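Local coordinates for protein HTPA Reductase (PDB 5U5I) that probably catalyses the NAD(P)H-dependent reduction of 4-hydroxy-tetrahydrodipicolinate to tetrahydrodipicolinate in the lysine pathway, and binds NAD, at residues P147-G152 / R180-D185; L155-S160 / H217-I222; E159-T164 / L193-K198. One frame throughout, in Å; residues are numbered along the deposited sequence.

Interaction 1: P147-G152 / R180-D185; sequences PGAFSG and RKLGLD
Phe150 and Leu182 lie side by side, their side chains pointing the same way. Methyl CD2 of Leu182 sits at the ring edge, near its plane, 4.1 Å from CD1 of Phe150. The same methyl also touches CB of Ala149. Leu184 adds a second branch: its CD2 packs 3.6 Å from CB of Phe150, where the side chain leaves the backbone. CG of Phe150 is anti to its own carbonyl carbon (chi1 -70°), which sets the ring beside Leu182. Met142 of helix 130-145 touches both Phe150 and Leu182, and Gln131 of the second subunit packs on Phe150.

Outside this apolar patch the backbones meet closely. Phe150 N donates to Leu182 O at 2.8 Å. Gly148 N donates to Lys181 O at 2.9 Å. These carbonyls lie at the C-terminal end of helix 170-181, and both find donors in the loop. Lys181 turns its amino group away, to a salt bridge with Glu140.

Gly183 has positive phi (101°), and a side chain there would clash with Ser151 CA. Ser151 N closes its own turn on Gly148 O at 2.9 Å. The contact thus joins a type I beta turn, Gly148 to Ser151, to a helix C-terminus ended by a Schellman motif.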
loop_
_atom_site.group_PDB
_atom_site.type_symbol
_atom_site.label_atom_id
_atom_site.label_comp_id
_atom_site.label_asym_id
_atom_site.label_seq_id
_atom_site.Cartn_x
_atom_site.Cartn_y
_atom_site.Cartn_z
ATOM N N PRO B 147 10.553 4.702 -5.163
ATOM C CA PRO B 147 10.781 3.780 -6.278
ATOM C C PRO B 147 11.941 2.844 -5.977
ATOM O O PRO B 147 12.865 3.222 -5.259
ATOM C CB PRO B 147 11.084 4.705 -7.474
ATOM C CG PRO B 147 11.453 6.028 -6.893
ATOM C CD PRO B 147 10.842 6.108 -5.521
ATOM N N GLY B 148 11.855 1.614 -6.473
ATOM C CA GLY B 148 12.863 0.608 -6.197
ATOM C C GLY B 148 12.991 0.108 -4.769
ATOM O O GLY B 148 13.885 -0.679 -4.497
ATOM N N ALA B 149 12.082 0.502 -3.868
ATOM C CA ALA B 149 12.204 0.181 -2.432
ATOM C C ALA B 149 12.277 -1.320 -2.127
ATOM O O ALA B 149 12.852 -1.714 -1.103
ATOM C CB ALA B 149 11.078 0.816 -1.638
ATOM N N PHE B 150 11.700 -2.135 -3.009
ATOM C CA PHE B 150 11.701 -3.590 -2.871
ATOM C C PHE B 150 12.556 -4.267 -3.954
ATOM O O PHE B 150 12.310 -5.429 -4.315
ATOM C CB PHE B 150 10.248 -4.108 -2.906
ATOM C CG PHE B 150 9.442 -3.739 -1.689
ATOM C CD1 PHE B 150 8.873 -2.473 -1.565
ATOM C CD2 PHE B 150 9.251 -4.656 -0.666
ATOM C CE1 PHE B 150 8.131 -2.134 -0.446
ATOM C CE2 PHE B 150 8.507 -4.327 0.450
ATOM C CZ PHE B 150 7.942 -3.069 0.557
ATOM N N SER B 151 13.579 -3.561 -4.443
ATOM C CA SER B 151 14.465 -4.088 -5.480
ATOM C C SER B 151 15.163 -5.332 -4.961
ATOM O O SER B 151 15.608 -5.359 -3.805
ATOM C CB SER B 151 15.493 -3.039 -5.908
ATOM O OG SER B 151 16.358 -3.563 -6.899
ATOM N N GLY B 152 15.206 -6.375 -5.791
ATOM C CA GLY B 152 15.756 -7.672 -5.393
ATOM C C GLY B 152 14.777 -8.648 -4.748
ATOM O O GLY B 152 15.078 -9.831 -4.651
ATOM N N ARG B 180 6.230 -3.250 -9.966
ATOM C CA ARG B 180 7.375 -3.115 -10.883
ATOM C C ARG B 180 8.169 -1.817 -10.661
ATOM O O ARG B 180 9.401 -1.838 -10.701
ATOM C CB ARG B 180 6.963 -3.270 -12.366
ATOM C CG ARG B 180 6.747 -4.727 -12.786
ATOM C CD ARG B 180 6.631 -4.931 -14.293
ATOM N NE ARG B 180 5.343 -4.452 -14.770
ATOM C CZ ARG B 180 4.292 -5.197 -15.130
ATOM N NH1 ARG B 180 4.318 -6.536 -15.134
ATOM N NH2 ARG B 180 3.188 -4.573 -15.519
ATOM N N LYS B 181 7.469 -0.712 -10.401
ATOM C CA LYS B 181 8.124 0.558 -10.030
ATOM C C LYS B 181 8.823 0.492 -8.668
ATOM O O LYS B 181 9.779 1.232 -8.423
ATOM C CB LYS B 181 7.124 1.718 -10.015
ATOM C CG LYS B 181 6.698 2.236 -11.378
ATOM C CD LYS B 181 5.431 3.067 -11.225
ATOM C CE LYS B 181 5.158 3.912 -12.443
ATOM N NZ LYS B 181 3.818 4.564 -12.341
ATOM N N LEU B 182 8.312 -0.368 -7.789
ATOM C CA LEU B 182 8.961 -0.709 -6.518
ATOM C C LEU B 182 10.178 -1.641 -6.629
ATOM O O LEU B 182 10.786 -1.963 -5.608
ATOM C CB LEU B 182 7.921 -1.285 -5.531
ATOM C CG LEU B 182 6.957 -0.217 -4.995
ATOM C CD1 LEU B 182 5.651 -0.815 -4.486
ATOM C CD2 LEU B 182 7.629 0.620 -3.905
ATOM N N GLY B 183 10.529 -2.067 -7.846
ATOM C CA GLY B 183 11.723 -2.879 -8.101
ATOM C C GLY B 183 11.484 -4.375 -8.277
ATOM O O GLY B 183 12.445 -5.150 -8.377
ATOM N N LEU B 184 10.218 -4.798 -8.307
ATOM C CA LEU B 184 9.903 -6.203 -8.520
ATOM C C LEU B 184 9.969 -6.514 -10.016
ATOM O O LEU B 184 9.567 -5.698 -10.841
ATOM C CB LEU B 184 8.524 -6.567 -7.955
ATOM C CG LEU B 184 8.376 -6.772 -6.445
ATOM C CD1 LEU B 184 9.395 -7.779 -5.929
ATOM C CD2 LEU B 184 8.470 -5.469 -5.667
ATOM N N ASP B 185 10.510 -7.685 -10.346
ATOM C CA ASP B 185 10.573 -8.183 -11.719
ATOM C C ASP B 185 9.517 -9.283 -11.858
ATOM O O ASP B 185 9.642 -10.355 -11.245
ATOM C CB ASP B 185 11.970 -8.730 -12.035
ATOM C CG ASP B 185 12.082 -9.287 -13.451
ATOM O OD1 ASP B 185 11.387 -8.767 -14.354
ATOM O OD2 ASP B 185 12.869 -10.244 -13.668
#

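Interaction 2: L155-S160 / H217-I222; sequences LQVTES and HTYKII
Leu155 to Glu159 pair with Ile221 to His217 in antiparallel register, the strand axes 4.7 Å apart at their closest and 171° between their directions. Gln156 and Lys220 form one hydrogen-bonded pair, with Lys220 N to Gln156 O at 2.8 Å. Thr158 and Thr218 form the next, with Thr158 N to Thr218 O at 2.9 Å. Each pair has both of its backbone bonds.

On one face, methyl CG1 of Val157 meets the Tyr219 ring obliquely, 3.8 Å from CD2. Val157 CG2 also touches that ring atom. Leu155 CD1 reaches Ile221 CG1 at 4.2 Å. Helix 170-181 covers this apolar part through Ile176, Val175 and Leu179. These are the two central strands of the mixed four-stranded sheet in the C-terminal domain of the DapB family, and strands 192-194 and 228-237 flank them.

Farther along the same face, Glu159 and His217 run side by side. CG of Glu159 lies 3.8 Å from CD2 of His217, and the carboxylate and ring planes are 54° apart. The polar ends look elsewhere: Glu159 OE1 to His161 and Arg195, His217 NE2 to Ser169 OG, and Tyr219 OH to His234 NE2.

On the other face, Thr158 and Thr218 point the same way. CG2 of Thr158 lies between its backbone N and carbonyl carbon (OG1 chi1 175°), and this sets the methyl 3.6 Å from CB of Thr218. Next to them the extended Gln156 crosses Lys220 and Ile222, its OE1 3.5 Å from methyl CD1 of Ile222.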
loop_
_atom_site.group_PDB
_atom_site.type_symbol
_atom_site.label_atom_id
_atom_site.label_comp_id
_atom_site.label_asym_id
_atom_site.label_seq_id
_atom_site.Cartn_x
_atom_site.Cartn_y
_atom_site.Cartn_z
ATOM N N LEU B 155 8.269 -11.497 -6.096
ATOM C CA LEU B 155 6.817 -11.274 -6.079
ATOM C C LEU B 155 6.092 -12.541 -6.524
ATOM O O LEU B 155 6.416 -13.088 -7.572
ATOM C CB LEU B 155 6.445 -10.122 -7.018
ATOM C CG LEU B 155 4.952 -9.802 -7.235
ATOM C CD1 LEU B 155 4.259 -9.476 -5.922
ATOM C CD2 LEU B 155 4.764 -8.655 -8.216
ATOM N N GLN B 156 5.131 -13.000 -5.719
ATOM C CA GLN B 156 4.119 -13.988 -6.136
ATOM C C GLN B 156 2.742 -13.309 -6.093
ATOM O O GLN B 156 2.406 -12.659 -5.094
ATOM C CB GLN B 156 4.098 -15.192 -5.203
ATOM C CG GLN B 156 5.388 -15.991 -5.158
ATOM C CD GLN B 156 5.454 -16.954 -3.979
ATOM O OE1 GLN B 156 6.496 -17.093 -3.351
ATOM N NE2 GLN B 156 4.346 -17.619 -3.676
ATOM N N VAL B 157 1.955 -13.459 -7.164
ATOM C CA VAL B 157 0.583 -12.921 -7.225
ATOM C C VAL B 157 -0.368 -14.048 -7.602
ATOM O O VAL B 157 -0.210 -14.677 -8.651
ATOM C CB VAL B 157 0.429 -11.777 -8.249
ATOM C CG1 VAL B 157 -1.006 -11.241 -8.252
ATOM C CG2 VAL B 157 1.422 -10.662 -7.966
ATOM N N THR B 158 -1.346 -14.299 -6.742
ATOM C CA THR B 158 -2.358 -15.302 -7.014
ATOM C C THR B 158 -3.762 -14.681 -6.887
ATOM O O THR B 158 -4.023 -13.825 -6.035
ATOM C CB THR B 158 -2.160 -16.588 -6.173
ATOM O OG1 THR B 158 -3.253 -17.486 -6.411
ATOM C CG2 THR B 158 -2.089 -16.304 -4.689
ATOM N N GLU B 159 -4.651 -15.121 -7.765
ATOM C CA GLU B 159 -5.901 -14.421 -8.018
ATOM C C GLU B 159 -7.013 -15.439 -8.313
ATOM O O GLU B 159 -6.802 -16.395 -9.055
ATOM C CB GLU B 159 -5.649 -13.456 -9.178
ATOM C CG GLU B 159 -6.799 -12.579 -9.605
ATOM C CD GLU B 159 -7.552 -13.152 -10.796
ATOM O OE1 GLU B 159 -8.373 -14.067 -10.598
ATOM O OE2 GLU B 159 -7.321 -12.691 -11.935
ATOM N N SER B 160 -8.185 -15.225 -7.714
ATOM C CA SER B 160 -9.331 -16.114 -7.880
ATOM C C SER B 160 -10.635 -15.347 -8.118
ATOM O O SER B 160 -11.029 -14.508 -7.310
ATOM C CB SER B 160 -9.480 -17.038 -6.671
ATOM O OG SER B 160 -10.591 -17.902 -6.824
ATOM N N HIS B 217 -7.598 -11.896 -4.011
ATOM C CA HIS B 217 -6.244 -11.531 -4.446
ATOM C C HIS B 217 -5.230 -11.647 -3.310
ATOM O O HIS B 217 -5.474 -11.139 -2.212
ATOM C CB HIS B 217 -6.208 -10.072 -4.894
ATOM C CG HIS B 217 -7.098 -9.765 -6.060
ATOM N ND1 HIS B 217 -8.459 -9.591 -5.934
ATOM C CD2 HIS B 217 -6.809 -9.569 -7.366
ATOM C CE1 HIS B 217 -8.968 -9.297 -7.114
ATOM N NE2 HIS B 217 -7.991 -9.290 -8.003
ATOM N N THR B 218 -4.086 -12.273 -3.595
ATOM C CA THR B 218 -2.965 -12.377 -2.655
ATOM C C THR B 218 -1.690 -11.961 -3.374
ATOM O O THR B 218 -1.368 -12.502 -4.425
ATOM C CB THR B 218 -2.786 -13.821 -2.134
ATOM O OG1 THR B 218 -3.951 -14.233 -1.419
ATOM C CG2 THR B 218 -1.570 -13.948 -1.202
ATOM N N TYR B 219 -0.980 -10.991 -2.805
ATOM C CA TYR B 219 0.320 -10.582 -3.295
ATOM C C TYR B 219 1.337 -10.889 -2.189
ATOM O O TYR B 219 1.142 -10.447 -1.050
ATOM C CB TYR B 219 0.331 -9.085 -3.600
ATOM C CG TYR B 219 -0.865 -8.572 -4.368
ATOM C CD1 TYR B 219 -2.055 -8.271 -3.716
ATOM C CD2 TYR B 219 -0.808 -8.376 -5.748
ATOM C CE1 TYR B 219 -3.155 -7.793 -4.405
ATOM C CE2 TYR B 219 -1.914 -7.893 -6.455
ATOM C CZ TYR B 219 -3.083 -7.608 -5.779
ATOM O OH TYR B 219 -4.182 -7.134 -6.456
ATOM N N LYS B 220 2.395 -11.639 -2.513
ATOM C CA LYS B 220 3.478 -11.952 -1.558
ATOM C C LYS B 220 4.791 -11.343 -2.038
ATOM O O LYS B 220 5.207 -11.581 -3.168
ATOM C CB LYS B 220 3.650 -13.459 -1.393
ATOM C CG LYS B 220 2.408 -14.167 -0.879
ATOM C CD LYS B 220 2.621 -15.665 -0.736
ATOM C CE LYS B 220 1.311 -16.393 -0.502
ATOM N NZ LYS B 220 1.558 -17.797 -0.078
ATOM N N ILE B 221 5.424 -10.552 -1.175
ATOM C CA ILE B 221 6.694 -9.907 -1.470
ATOM C C ILE B 221 7.729 -10.423 -0.444
ATOM O O ILE B 221 7.573 -10.235 0.766
ATOM C CB ILE B 221 6.569 -8.365 -1.431
ATOM C CG1 ILE B 221 5.282 -7.905 -2.114
ATOM C CG2 ILE B 221 7.763 -7.706 -2.109
ATOM C CD1 ILE B 221 5.117 -6.400 -2.173
ATOM N N ILE B 222 8.775 -11.080 -0.948
ATOM C CA ILE B 222 9.753 -11.813 -0.127
ATOM C C ILE B 222 11.172 -11.326 -0.437
ATOM O O ILE B 222 11.526 -11.163 -1.605
ATOM C CB ILE B 222 9.678 -13.343 -0.408
ATOM C CG1 ILE B 222 8.212 -13.800 -0.553
ATOM C CG2 ILE B 222 10.382 -14.146 0.688
ATOM C CD1 ILE B 222 8.041 -15.289 -0.797
#

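Interaction 3: E159-T164 / L193-K198; sequences ESHQST and LVRDPK
Arg195 reaches across to the carboxylate of Glu159 and forms a salt bridge. NH1 donates to Glu159 OE1 at 2.8 Å, on the syn side and 28° out of the carboxylate plane. NH2 adds two weak bonds, to OE1 and to OE2. The guanidinium and carboxylate planes are 34° apart, so the two groups do not meet flat. His161 ND1 also donates to Glu159 OE1, at 2.8 Å, from above the carboxylate plane. It approaches from the face opposite to Arg195 NH1. One oxygen is therefore gripped by an arginine and a histidine.

Leu193 runs alongside Glu159, with its CD2 3.3 Å from OE2. His161 CB sits 3.9 Å above the centre of one guanidinium face.

Several bonds fix the arginine. Its chain bends at chi2 (-68°), which folds the guanidinium back toward the strand. NH1 then donates at 3.0 Å to Val194 O, the carbonyl just before it in the chain, and NE bonds Lys165 O. The Glu159 chain also bends at chi2, and its OE2 accepts from Ser169 N. Val194 N donates to Glu159 O at 2.8 Å. This bond joins the parallel strands 154-161 and 192-194, which helix 170-181 connects in a beta-alpha-beta unit.

Ser163 OG lies 3.3 Å from Arg195 O. A leucine in place of Arg195 would probably leave the buried Glu159 carboxylate without its charged mate and the Lys165 carbonyl without this donor.

The positive guanidinium is likely to favour the charged carboxylate despite its burial. Glu159 in turn probably helps to fix the rotation of the His161 ring through ND1.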
loop_
_atom_site.group_PDB
_atom_site.type_symbol
_atom_site.label_atom_id
_atom_site.label_comp_id
_atom_site.label_asym_id
_atom_site.label_seq_id
_atom_site.Cartn_x
_atom_site.Cartn_y
_atom_site.Cartn_z
ATOM N N GLU B 159 -4.651 -15.121 -7.765
ATOM C CA GLU B 159 -5.901 -14.421 -8.018
ATOM C C GLU B 159 -7.013 -15.439 -8.313
ATOM O O GLU B 159 -6.802 -16.395 -9.055
ATOM C CB GLU B 159 -5.649 -13.456 -9.178
ATOM C CG GLU B 159 -6.799 -12.579 -9.605
ATOM C CD GLU B 159 -7.552 -13.152 -10.796
ATOM O OE1 GLU B 159 -8.373 -14.067 -10.598
ATOM O OE2 GLU B 159 -7.321 -12.691 -11.935
ATOM N N SER B 160 -8.185 -15.225 -7.714
ATOM C CA SER B 160 -9.331 -16.114 -7.880
ATOM C C SER B 160 -10.635 -15.347 -8.118
ATOM O O SER B 160 -11.029 -14.508 -7.310
ATOM C CB SER B 160 -9.480 -17.038 -6.671
ATOM O OG SER B 160 -10.591 -17.902 -6.824
ATOM N N HIS B 161 -11.282 -15.671 -9.238
ATOM C CA HIS B 161 -12.593 -15.160 -9.617
ATOM C C HIS B 161 -13.442 -16.353 -10.100
ATOM O O HIS B 161 -12.930 -17.465 -10.302
ATOM C CB HIS B 161 -12.468 -14.125 -10.753
ATOM C CG HIS B 161 -11.983 -12.776 -10.315
ATOM N ND1 HIS B 161 -10.662 -12.513 -10.022
ATOM C CD2 HIS B 161 -12.645 -11.606 -10.143
ATOM C CE1 HIS B 161 -10.532 -11.247 -9.666
ATOM N NE2 HIS B 161 -11.721 -10.671 -9.736
ATOM N N GLN B 162 -14.736 -16.111 -10.282
ATOM C CA GLN B 162 -15.641 -17.117 -10.846
ATOM C C GLN B 162 -15.130 -17.645 -12.194
ATOM O O GLN B 162 -14.530 -16.894 -12.974
ATOM C CB GLN B 162 -17.095 -16.604 -10.936
ATOM C CG GLN B 162 -17.383 -15.445 -11.892
ATOM C CD GLN B 162 -17.008 -14.065 -11.359
ATOM O OE1 GLN B 162 -16.846 -13.852 -10.153
ATOM N NE2 GLN B 162 -16.855 -13.116 -12.272
ATOM N N SER B 163 -15.364 -18.936 -12.431
ATOM C CA SER B 163 -14.798 -19.682 -13.565
ATOM C C SER B 163 -14.991 -19.034 -14.947
ATOM O O SER B 163 -14.168 -19.230 -15.854
ATOM C CB SER B 163 -15.403 -21.093 -13.601
ATOM O OG SER B 163 -15.469 -21.658 -12.299
ATOM N N THR B 164 -16.091 -18.296 -15.102
ATOM C CA THR B 164 -16.413 -17.591 -16.345
ATOM C C THR B 164 -15.486 -16.402 -16.652
ATOM O O THR B 164 -15.217 -16.123 -17.824
ATOM C CB THR B 164 -17.874 -17.111 -16.330
ATOM O OG1 THR B 164 -18.130 -16.401 -15.113
ATOM C CG2 THR B 164 -18.825 -18.309 -16.438
ATOM N N LEU B 193 -3.744 -17.874 -11.922
ATOM C CA LEU B 193 -5.195 -17.722 -12.031
ATOM C C LEU B 193 -5.875 -18.974 -11.511
ATOM O O LEU B 193 -5.938 -19.983 -12.213
ATOM C CB LEU B 193 -5.611 -17.460 -13.486
ATOM C CG LEU B 193 -5.080 -16.204 -14.194
ATOM C CD1 LEU B 193 -5.706 -16.082 -15.579
ATOM C CD2 LEU B 193 -5.341 -14.941 -13.394
ATOM N N VAL B 194 -6.371 -18.916 -10.281
ATOM C CA VAL B 194 -7.126 -20.026 -9.712
ATOM C C VAL B 194 -8.555 -19.917 -10.225
ATOM O O VAL B 194 -9.237 -18.934 -9.951
ATOM C CB VAL B 194 -7.082 -20.027 -8.172
ATOM C CG1 VAL B 194 -7.963 -21.132 -7.601
ATOM C CG2 VAL B 194 -5.641 -20.194 -7.695
ATOM N N ARG B 195 -8.972 -20.912 -11.006
ATOM C CA ARG B 195 -10.323 -20.983 -11.573
ATOM C C ARG B 195 -11.082 -22.306 -11.334
ATOM O O ARG B 195 -12.267 -22.390 -11.670
ATOM C CB ARG B 195 -10.248 -20.694 -13.078
ATOM C CG ARG B 195 -9.827 -19.271 -13.426
ATOM C CD ARG B 195 -10.906 -18.272 -13.034
ATOM N NE ARG B 195 -10.590 -16.897 -13.420
ATOM C CZ ARG B 195 -9.738 -16.084 -12.786
ATOM N NH1 ARG B 195 -9.038 -16.492 -11.721
ATOM N NH2 ARG B 195 -9.561 -14.842 -13.242
ATOM N N ASP B 196 -10.426 -23.314 -10.753
ATOM C CA ASP B 196 -11.062 -24.597 -10.436
ATOM C C ASP B 196 -11.740 -24.489 -9.059
ATOM O O ASP B 196 -11.057 -24.191 -8.077
ATOM C CB ASP B 196 -10.013 -25.717 -10.437
ATOM C CG ASP B 196 -10.612 -27.094 -10.192
ATOM O OD1 ASP B 196 -11.321 -27.268 -9.177
ATOM O OD2 ASP B 196 -10.361 -28.020 -11.003
ATOM N N PRO B 197 -13.068 -24.745 -8.977
ATOM C CA PRO B 197 -13.830 -24.641 -7.717
ATOM C C PRO B 197 -13.199 -25.297 -6.479
ATOM O O PRO B 197 -13.162 -24.667 -5.425
ATOM C CB PRO B 197 -15.157 -25.319 -8.052
ATOM C CG PRO B 197 -15.327 -25.093 -9.507
ATOM C CD PRO B 197 -13.955 -25.062 -10.114
ATOM N N LYS B 198 -12.710 -26.532 -6.612
ATOM C CA LYS B 198 -12.050 -27.249 -5.497
ATOM C C LYS B 198 -10.878 -26.457 -4.917
ATOM O O LYS B 198 -10.762 -26.308 -3.700
ATOM C CB LYS B 198 -11.558 -28.630 -5.951
#

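Interaction 2 is buried; interactions 1 and 3 are only partly so. Interactions 2 and 3 share Glu159 and Ser160, and together place strand 154-161 between 214-222 and 192-194. They meet where His161 CE1 lies 3.6 Å from His217 CE1. Interaction 1 joins the loop before strand 154-161 to the end of helix 170-181. It touches interaction 2 through Phe150 and Leu184, which pack on Ile221. Interactions 1 and 3 do not touch, their nearest atoms being about 13 Å apart. Chemistry follows place: loop amides and apolar groups near the second subunit, regular strand pairing at the centre, and a salt bridge at the end nearer bound NAD.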